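Local coordinates for protein diphosphomevalonate decarboxylase, putative (Trypanosoma brucei, PDB 2HKE) that probably catalyses the ATP-dependent decarboxylation of (R)-5-diphosphomevalonate to isopentenyl diphosphate, a precursor for isoprenoids and sterols, at residues L31-I39 with R216-M225; A241-Q252 with T286-A294. The protein carries 1 engineered substitution. All coordinates share one frame; numbering follows the deposited sequence.

Interaction 1: residues L31-I39 with R216-M225; sequences LPTNDSFSI and RISETVPERM
M225 reaches from its helix to F37, its methyl CE 3.6 Å from ring atom CD2. M225 SD stands 5.0 Å from the centroid of the F37 ring, well off the normal, so this Met-aromatic contact is oblique. Bends at chi2 and chi3 (-66° and -58°) curl the methionine back, and CE also lies against CB of D35. Further along, V221 sets CG1 on the carbonyl O of D35 at 3.5 Å, while its CG2 packs beside the amide of N34. I217 closes the row by crossing T33 at about a right angle, CD1 meeting T33 CB at 3.5 Å.

Two waters join the polar parts. One donates to both T33 O and I217 O; the other donates to N34 OD1 and accepts from R216 NE, in the plane of the guanidinium. The N34 amide is fixed by its neighbours in the chain: OD1 takes T33 OG1 at 2.9 Å, and ND2 gives to D35 O at 2.8 Å and also to K18 O. R216 has an extended chain whose guanidinium carries V221 CG2 over one face; NH1 forms a salt bridge with E247 of helix 237-256. The carboxylate of D35 turns instead to the backbone N of K160. Helix 213-234 thus lies against loop 33-35 and the start of strand 36-40, which pairs with strands 5-15 and 155-159.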
loop_
_atom_site.group_PDB
_atom_site.type_symbol
_atom_site.label_atom_id
_atom_site.label_comp_id
_atom_site.label_asym_id
_atom_site.label_seq_id
_atom_site.Cartn_x
_atom_site.Cartn_y
_atom_site.Cartn_z
ATOM N N LEU A 31 -11.695 1.291 12.181
ATOM C CA LEU A 31 -11.160 2.418 12.936
ATOM C C LEU A 31 -9.878 1.934 13.620
ATOM O O LEU A 31 -9.903 0.932 14.353
ATOM C CB LEU A 31 -12.165 2.941 13.993
ATOM C CG LEU A 31 -13.591 3.066 13.511
ATOM C CD1 LEU A 31 -14.465 3.545 14.667
ATOM C CD2 LEU A 31 -13.644 4.041 12.365
ATOM N N PRO A 32 -8.746 2.565 13.304
ATOM C CA PRO A 32 -7.482 1.997 13.714
ATOM C C PRO A 32 -7.071 2.435 15.125
ATOM O O PRO A 32 -7.607 3.429 15.636
ATOM C CB PRO A 32 -6.544 2.524 12.680
ATOM C CG PRO A 32 -7.056 3.886 12.372
ATOM C CD PRO A 32 -8.558 3.768 12.498
ATOM N N THR A 33 -6.140 1.697 15.735
ATOM C CA THR A 33 -5.569 2.116 17.029
ATOM C C THR A 33 -4.642 3.321 16.941
ATOM O O THR A 33 -4.389 3.987 17.947
ATOM C CB THR A 33 -4.781 0.962 17.677
ATOM O OG1 THR A 33 -3.836 0.413 16.732
ATOM C CG2 THR A 33 -5.685 -0.132 18.078
ATOM N N ASN A 34 -4.072 3.591 15.757
ATOM C CA ASN A 34 -3.113 4.682 15.616
ATOM C C ASN A 34 -3.158 5.204 14.179
ATOM O O ASN A 34 -3.699 4.522 13.276
ATOM C CB ASN A 34 -1.700 4.194 15.958
ATOM C CG ASN A 34 -1.322 2.929 15.210
ATOM O OD1 ASN A 34 -1.567 1.822 15.719
ATOM N ND2 ASN A 34 -0.779 3.072 13.957
ATOM N N ASP A 35 -2.597 6.375 13.987
ATOM C CA ASP A 35 -2.464 6.925 12.652
ATOM C C ASP A 35 -1.490 6.071 11.843
ATOM O O ASP A 35 -0.616 5.386 12.374
ATOM C CB ASP A 35 -1.874 8.307 12.701
ATOM C CG ASP A 35 -2.800 9.376 13.277
ATOM O OD1 ASP A 35 -4.004 9.185 13.578
ATOM O OD2 ASP A 35 -2.233 10.493 13.435
ATOM N N SER A 36 -1.596 6.189 10.522
ATOM C CA SER A 36 -0.594 5.603 9.650
ATOM C C SER A 36 -0.225 6.617 8.576
ATOM O O SER A 36 -0.908 7.628 8.436
ATOM C CB SER A 36 -1.062 4.280 9.069
ATOM O OG SER A 36 -2.359 4.327 8.521
ATOM N N PHE A 37 0.829 6.352 7.827
ATOM C CA PHE A 37 1.364 7.374 6.959
ATOM C C PHE A 37 1.985 6.600 5.807
ATOM O O PHE A 37 2.793 5.693 6.050
ATOM C CB PHE A 37 2.442 8.147 7.755
ATOM C CG PHE A 37 2.645 9.610 7.345
ATOM C CD1 PHE A 37 2.302 10.111 6.096
ATOM C CD2 PHE A 37 3.316 10.431 8.228
ATOM C CE1 PHE A 37 2.549 11.463 5.788
ATOM C CE2 PHE A 37 3.567 11.772 7.951
ATOM C CZ PHE A 37 3.196 12.281 6.698
ATOM N N SER A 38 1.618 6.954 4.561
ATOM C CA SER A 38 2.050 6.165 3.420
ATOM C C SER A 38 2.447 7.059 2.263
ATOM O O SER A 38 2.141 8.271 2.242
ATOM C CB SER A 38 0.946 5.229 2.953
ATOM O OG SER A 38 -0.236 5.975 2.661
ATOM N N ILE A 39 3.176 6.457 1.343
ATOM C CA ILE A 39 3.460 7.052 0.051
ATOM C C ILE A 39 2.585 6.363 -0.971
ATOM O O ILE A 39 2.571 5.132 -1.108
ATOM C CB ILE A 39 4.949 6.880 -0.342
ATOM C CG1 ILE A 39 5.863 7.595 0.640
ATOM C CG2 ILE A 39 5.246 7.409 -1.790
ATOM C CD1 ILE A 39 7.307 7.489 0.288
ATOM N N ARG A 216 3.498 1.144 21.762
ATOM C CA ARG A 216 3.439 1.572 20.327
ATOM C C ARG A 216 2.321 2.588 20.088
ATOM O O ARG A 216 2.546 3.619 19.471
ATOM C CB ARG A 216 3.322 0.368 19.409
ATOM C CG ARG A 216 3.077 0.760 17.943
ATOM C CD ARG A 216 3.052 -0.404 17.015
ATOM N NE ARG A 216 2.706 0.103 15.686
ATOM C CZ ARG A 216 3.480 0.888 14.944
ATOM N NH1 ARG A 216 4.723 1.200 15.305
ATOM N NH2 ARG A 216 3.006 1.318 13.774
ATOM N N ILE A 217 1.125 2.276 20.578
ATOM C CA ILE A 217 -0.057 3.076 20.355
ATOM C C ILE A 217 0.010 4.343 21.153
ATOM O O ILE A 217 -0.306 5.426 20.677
ATOM C CB ILE A 217 -1.323 2.255 20.717
ATOM C CG1 ILE A 217 -1.437 1.091 19.719
ATOM C CG2 ILE A 217 -2.584 3.142 20.792
ATOM C CD1 ILE A 217 -2.395 -0.023 20.095
ATOM N N SER A 218 0.460 4.219 22.401
ATOM C CA SER A 218 0.427 5.361 23.280
ATOM C C SER A 218 1.542 6.360 23.031
ATOM O O SER A 218 1.320 7.564 23.089
ATOM C CB SER A 218 0.529 4.869 24.726
ATOM O OG SER A 218 0.324 5.969 25.570
ATOM N N GLU A 219 2.752 5.874 22.794
ATOM C CA GLU A 219 3.926 6.723 22.720
ATOM C C GLU A 219 4.567 6.746 21.331
ATOM O O GLU A 219 4.873 7.802 20.837
ATOM C CB GLU A 219 4.945 6.238 23.762
ATOM C CG GLU A 219 6.285 6.966 23.749
ATOM C CD GLU A 219 7.281 6.433 24.769
ATOM O OE1 GLU A 219 7.252 6.869 25.942
ATOM O OE2 GLU A 219 8.112 5.645 24.344
ATOM N N THR A 220 4.779 5.596 20.721
ATOM C CA THR A 220 5.760 5.508 19.636
ATOM C C THR A 220 5.171 6.114 18.366
ATOM O O THR A 220 5.793 6.913 17.696
ATOM C CB THR A 220 6.188 4.070 19.373
ATOM O OG1 THR A 220 6.662 3.475 20.606
ATOM C CG2 THR A 220 7.314 3.997 18.334
ATOM N N VAL A 221 3.973 5.688 18.012
ATOM C CA VAL A 221 3.404 6.212 16.724
ATOM C C VAL A 221 3.248 7.714 16.803
ATOM O O VAL A 221 3.666 8.413 15.886
ATOM C CB VAL A 221 2.142 5.499 16.301
ATOM C CG1 VAL A 221 1.452 6.236 15.099
ATOM C CG2 VAL A 221 2.476 4.037 15.927
ATOM N N PRO A 222 2.627 8.250 17.875
ATOM C CA PRO A 222 2.604 9.702 17.962
ATOM C C PRO A 222 3.967 10.420 17.804
ATOM O O PRO A 222 4.033 11.446 17.085
ATOM C CB PRO A 222 1.978 9.947 19.342
ATOM C CG PRO A 222 1.088 8.816 19.550
ATOM C CD PRO A 222 1.815 7.634 18.936
ATOM N N GLU A 223 5.015 9.883 18.412
ATOM C CA GLU A 223 6.392 10.399 18.291
ATOM C C GLU A 223 6.805 10.356 16.801
ATOM O O GLU A 223 7.283 11.358 16.239
ATOM C CB GLU A 223 7.428 9.538 19.023
ATOM C CG GLU A 223 7.507 9.583 20.566
ATOM C CD GLU A 223 8.434 8.502 21.190
ATOM O OE1 GLU A 223 8.702 7.412 20.565
ATOM O OE2 GLU A 223 8.903 8.789 22.329
ATOM N N ARG A 224 6.618 9.204 16.164
ATOM C CA ARG A 224 7.142 9.028 14.805
ATOM C C ARG A 224 6.340 9.794 13.753
ATOM O O ARG A 224 6.915 10.266 12.760
ATOM C CB ARG A 224 7.226 7.546 14.440
ATOM C CG ARG A 224 8.199 6.835 15.314
ATOM C CD ARG A 224 8.396 5.381 14.920
ATOM N NE ARG A 224 9.378 4.800 15.856
ATOM C CZ ARG A 224 9.553 3.514 16.044
ATOM N NH1 ARG A 224 8.849 2.632 15.382
ATOM N NH2 ARG A 224 10.456 3.113 16.917
ATOM N N MET A 225 5.043 9.966 13.981
ATOM C CA MET A 225 4.216 10.832 13.108
ATOM C C MET A 225 4.766 12.269 13.100
ATOM O O MET A 225 4.861 12.888 12.051
ATOM C CB MET A 225 2.751 10.857 13.542
ATOM C CG MET A 225 2.001 9.515 13.312
ATOM S SD MET A 225 1.831 9.099 11.539
ATOM C CE MET A 225 0.958 10.564 10.947
HETATM O O HOH W 1 -2.149 6.210 18.715
HETATM O O HOH W 2 0.020 -0.323 15.043
#

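Interaction 2: residues A241-Q252 with T286-A294; sequences AEIAMLESDDLQ and TALAYTFDA
The hydroxyl of Y290 donates to D249 OD1 at 2.8 Å, meeting the carboxylate on its syn side. Y290 CG sits between its backbone N and carbonyl carbon (chi1 60°), which stands the ring up beside the helix. The M245 side chain crosses that of Y290 at about a right angle: CG lies 3.6 Å from the ring centroid, almost on the normal, as a CH-pi contact, and SD follows obliquely in a Met-aromatic contact, 3.4 Å from CE2. A bend at chi3 then carries CE onward to T286 CG2, and the two side chains meet tip to tip.

Helix 241-252 runs roughly parallel to strand 288-291, with 27° between the directions of the two short segments. The strand is an outermost one of the mixed five-stranded sheet in the C-terminal part of this GHMP-type fold, with strand 298-303 on its inner side. Small residues let helix and strand come close at one end, where A241 CB packs 3.6 Å from A289 CB.

Toward the other end, S248 OG accepts from F292 N at 3.1 Å and lies at the edge of the F292 ring, in its plane. Q252 brings NE2 to within 3.5 Å of F292 CG, its amide tilted 33° from the ring. One water donates to A244 O and accepts from T291 OG1, which is also hydrogen-bonded to K18 NZ; a second donates to S248 O and F292 O.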
loop_
_atom_site.group_PDB
_atom_site.type_symbol
_atom_site.label_atom_id
_atom_site.label_comp_id
_atom_site.label_asym_id
_atom_site.label_seq_id
_atom_site.Cartn_x
_atom_site.Cartn_y
_atom_site.Cartn_z
ATOM N N ALA A 241 14.148 7.875 6.303
ATOM C CA ALA A 241 14.605 6.506 6.102
ATOM C C ALA A 241 14.736 5.736 7.419
ATOM O O ALA A 241 14.338 4.572 7.522
ATOM C CB ALA A 241 15.944 6.502 5.354
ATOM N N GLU A 242 15.299 6.400 8.397
ATOM C CA GLU A 242 15.418 5.855 9.734
ATOM C C GLU A 242 14.081 5.496 10.386
ATOM O O GLU A 242 13.943 4.385 10.944
ATOM C CB GLU A 242 16.245 6.848 10.616
ATOM C CG GLU A 242 17.690 6.918 10.217
ATOM C CD GLU A 242 18.374 8.262 10.594
ATOM O OE1 GLU A 242 17.800 9.031 11.405
ATOM O OE2 GLU A 242 19.518 8.513 10.105
ATOM N N ILE A 243 13.104 6.395 10.289
ATOM C CA ILE A 243 11.734 6.126 10.782
ATOM C C ILE A 243 11.173 4.925 10.057
ATOM O O ILE A 243 10.572 4.031 10.666
ATOM C CB ILE A 243 10.782 7.353 10.602
ATOM C CG1 ILE A 243 11.215 8.464 11.526
ATOM C CG2 ILE A 243 9.267 6.958 10.743
ATOM C CD1 ILE A 243 11.062 8.099 13.014
ATOM N N ALA A 244 11.309 4.900 8.722
ATOM C CA ALA A 244 10.700 3.793 7.973
ATOM C C ALA A 244 11.273 2.410 8.409
ATOM O O ALA A 244 10.553 1.404 8.525
ATOM C CB ALA A 244 10.882 4.014 6.486
ATOM N N MET A 245 12.590 2.346 8.640
ATOM C CA MET A 245 13.218 1.093 9.036
ATOM C C MET A 245 12.865 0.745 10.485
ATOM O O MET A 245 12.701 -0.417 10.809
ATOM C CB MET A 245 14.732 1.176 8.854
ATOM C CG MET A 245 15.088 1.150 7.355
ATOM S SD MET A 245 16.794 1.118 6.906
ATOM C CE MET A 245 17.283 2.801 7.233
ATOM N N LEU A 246 12.744 1.740 11.344
ATOM C CA LEU A 246 12.324 1.475 12.740
ATOM C C LEU A 246 10.926 0.924 12.773
ATOM O O LEU A 246 10.640 -0.025 13.461
ATOM C CB LEU A 246 12.343 2.753 13.561
ATOM C CG LEU A 246 13.722 3.253 13.958
ATOM C CD1 LEU A 246 13.605 4.698 14.513
ATOM C CD2 LEU A 246 14.335 2.294 14.979
ATOM N N GLU A 247 10.056 1.478 11.963
ATOM C CA GLU A 247 8.670 1.038 11.908
ATOM C C GLU A 247 8.557 -0.364 11.359
ATOM O O GLU A 247 7.814 -1.216 11.874
ATOM C CB GLU A 247 7.880 2.013 11.038
ATOM C CG GLU A 247 7.382 3.237 11.780
ATOM C CD GLU A 247 6.247 2.898 12.726
ATOM O OE1 GLU A 247 5.157 2.495 12.242
ATOM O OE2 GLU A 247 6.462 2.965 13.970
ATOM N N SER A 248 9.305 -0.644 10.302
ATOM C CA SER A 248 9.325 -1.976 9.722
ATOM C C SER A 248 9.833 -2.990 10.703
ATOM O O SER A 248 9.250 -4.061 10.873
ATOM C CB SER A 248 10.235 -1.957 8.503
ATOM O OG SER A 248 10.252 -3.229 7.865
ATOM N N ASP A 249 10.943 -2.663 11.367
ATOM C CA ASP A 249 11.483 -3.572 12.394
ATOM C C ASP A 249 10.445 -3.838 13.478
ATOM O O ASP A 249 10.269 -5.023 13.908
ATOM C CB ASP A 249 12.744 -2.972 13.045
ATOM C CG ASP A 249 13.927 -2.894 12.118
ATOM O OD1 ASP A 249 13.963 -3.517 11.029
ATOM O OD2 ASP A 249 14.907 -2.208 12.528
ATOM N N ASP A 250 9.763 -2.789 13.913
ATOM C CA ASP A 250 8.791 -2.914 15.009
ATOM C C ASP A 250 7.602 -3.803 14.641
ATOM O O ASP A 250 7.156 -4.634 15.469
ATOM C CB ASP A 250 8.314 -1.556 15.520
ATOM C CG ASP A 250 9.331 -0.816 16.400
ATOM O OD1 ASP A 250 10.410 -1.356 16.757
ATOM O OD2 ASP A 250 9.019 0.363 16.782
ATOM N N LEU A 251 7.081 -3.684 13.422
ATOM C CA LEU A 251 5.981 -4.542 13.009
ATOM C C LEU A 251 6.419 -6.001 12.961
ATOM O O LEU A 251 5.684 -6.903 13.401
ATOM C CB LEU A 251 5.479 -4.103 11.644
ATOM C CG LEU A 251 4.365 -4.935 11.025
ATOM C CD1 LEU A 251 3.165 -5.047 11.997
ATOM C CD2 LEU A 251 3.894 -4.315 9.686
ATOM N N GLN A 252 7.649 -6.249 12.505
ATOM C CA GLN A 252 8.129 -7.634 12.504
ATOM C C GLN A 252 8.273 -8.136 13.970
ATOM O O GLN A 252 7.954 -9.304 14.243
ATOM C CB GLN A 252 9.432 -7.802 11.701
ATOM C CG GLN A 252 9.168 -7.734 10.183
ATOM C CD GLN A 252 10.400 -7.655 9.356
ATOM O OE1 GLN A 252 11.490 -7.264 9.846
ATOM N NE2 GLN A 252 10.251 -7.983 8.071
ATOM N N THR A 286 22.794 6.945 5.515
ATOM C CA THR A 286 21.533 6.253 5.228
ATOM C C THR A 286 21.072 6.675 3.822
ATOM O O THR A 286 20.385 7.676 3.645
ATOM C CB THR A 286 20.516 6.535 6.272
ATOM O OG1 THR A 286 21.055 6.182 7.580
ATOM C CG2 THR A 286 19.218 5.681 5.985
ATOM N N ALA A 287 21.543 5.912 2.837
ATOM C CA ALA A 287 21.212 6.145 1.446
ATOM C C ALA A 287 19.954 5.401 0.992
ATOM O O ALA A 287 19.340 5.725 -0.047
ATOM C CB ALA A 287 22.424 5.774 0.577
ATOM N N LEU A 288 19.587 4.360 1.729
ATOM C CA LEU A 288 18.605 3.368 1.241
ATOM C C LEU A 288 17.810 2.923 2.453
ATOM O O LEU A 288 18.392 2.684 3.497
ATOM C CB LEU A 288 19.314 2.175 0.555
ATOM C CG LEU A 288 18.471 1.080 -0.082
ATOM C CD1 LEU A 288 17.520 1.662 -1.223
ATOM C CD2 LEU A 288 19.353 -0.058 -0.643
ATOM N N ALA A 289 16.480 2.860 2.327
ATOM C CA ALA A 289 15.613 2.384 3.385
ATOM C C ALA A 289 14.786 1.233 2.904
ATOM O O ALA A 289 14.407 1.179 1.721
ATOM C CB ALA A 289 14.646 3.507 3.874
ATOM N N TYR A 290 14.527 0.281 3.810
ATOM C CA TYR A 290 13.602 -0.848 3.566
ATOM C C TYR A 290 12.316 -0.628 4.379
ATOM O O TYR A 290 12.323 0.034 5.422
ATOM C CB TYR A 290 14.235 -2.194 3.931
ATOM C CG TYR A 290 14.650 -2.308 5.367
ATOM C CD1 TYR A 290 13.689 -2.524 6.384
ATOM C CD2 TYR A 290 15.999 -2.142 5.737
ATOM C CE1 TYR A 290 14.102 -2.561 7.738
ATOM C CE2 TYR A 290 16.401 -2.212 7.061
ATOM C CZ TYR A 290 15.451 -2.440 8.052
ATOM O OH TYR A 290 15.900 -2.474 9.365
ATOM N N THR A 291 11.230 -1.226 3.894
ATOM C CA THR A 291 10.079 -1.483 4.715
ATOM C C THR A 291 9.381 -2.734 4.213
ATOM O O THR A 291 9.345 -2.971 3.021
ATOM C CB THR A 291 9.141 -0.285 4.838
ATOM O OG1 THR A 291 8.218 -0.543 5.890
ATOM C CG2 THR A 291 8.346 -0.029 3.560
ATOM N N PHE A 292 8.886 -3.538 5.150
ATOM C CA PHE A 292 8.043 -4.676 4.890
ATOM C C PHE A 292 6.665 -4.396 5.461
ATOM O O PHE A 292 6.560 -3.793 6.523
ATOM C CB PHE A 292 8.627 -5.955 5.559
ATOM C CG PHE A 292 9.984 -6.336 5.015
ATOM C CD1 PHE A 292 11.101 -5.658 5.437
ATOM C CD2 PHE A 292 10.131 -7.331 4.046
ATOM C CE1 PHE A 292 12.351 -5.959 4.962
ATOM C CE2 PHE A 292 11.367 -7.621 3.545
ATOM C CZ PHE A 292 12.478 -6.934 3.980
ATOM N N ASP A 293 5.631 -4.869 4.774
ATOM C CA ASP A 293 4.231 -4.655 5.201
ATOM C C ASP A 293 3.431 -5.978 5.289
ATOM O O ASP A 293 2.549 -6.257 4.493
ATOM C CB ASP A 293 3.569 -3.674 4.219
ATOM C CG ASP A 293 2.561 -2.695 4.894
ATOM O OD1 ASP A 293 2.859 -2.094 5.950
ATOM O OD2 ASP A 293 1.420 -2.571 4.368
ATOM N N ALA A 294 3.689 -6.811 6.267
ATOM C CA ALA A 294 2.828 -8.030 6.415
ATOM C C ALA A 294 2.996 -8.997 5.249
ATOM O O ALA A 294 2.053 -9.638 4.757
ATOM C CB ALA A 294 1.308 -7.706 6.648
HETATM O O HOH W 3 8.142 1.414 7.566
HETATM O O HOH W 4 7.539 -4.864 8.885
#

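How the interactions relate
From the N terminus, strand 36-40 comes early, and interaction 1 closes a loop of 176 residues when helix 213-234 packs against that strand and the loop leading into it. Helix 237-256 follows directly, and interaction 2 closes a much shorter loop, largely helical, when the chain comes back as strand 288-291 to run beside that helix in roughly the same direction. The two loops are in series, neither nested nor crossed. Their centres lie about 14 Å apart, and the successive helices touch: R224 NH1 makes salt bridges to D250 OD2 and E247 OE2, and R224 also packs on I243. Interaction 1 joins the N-terminal and C-terminal family regions, whereas interaction 2 ties helix to sheet within the C-terminal one.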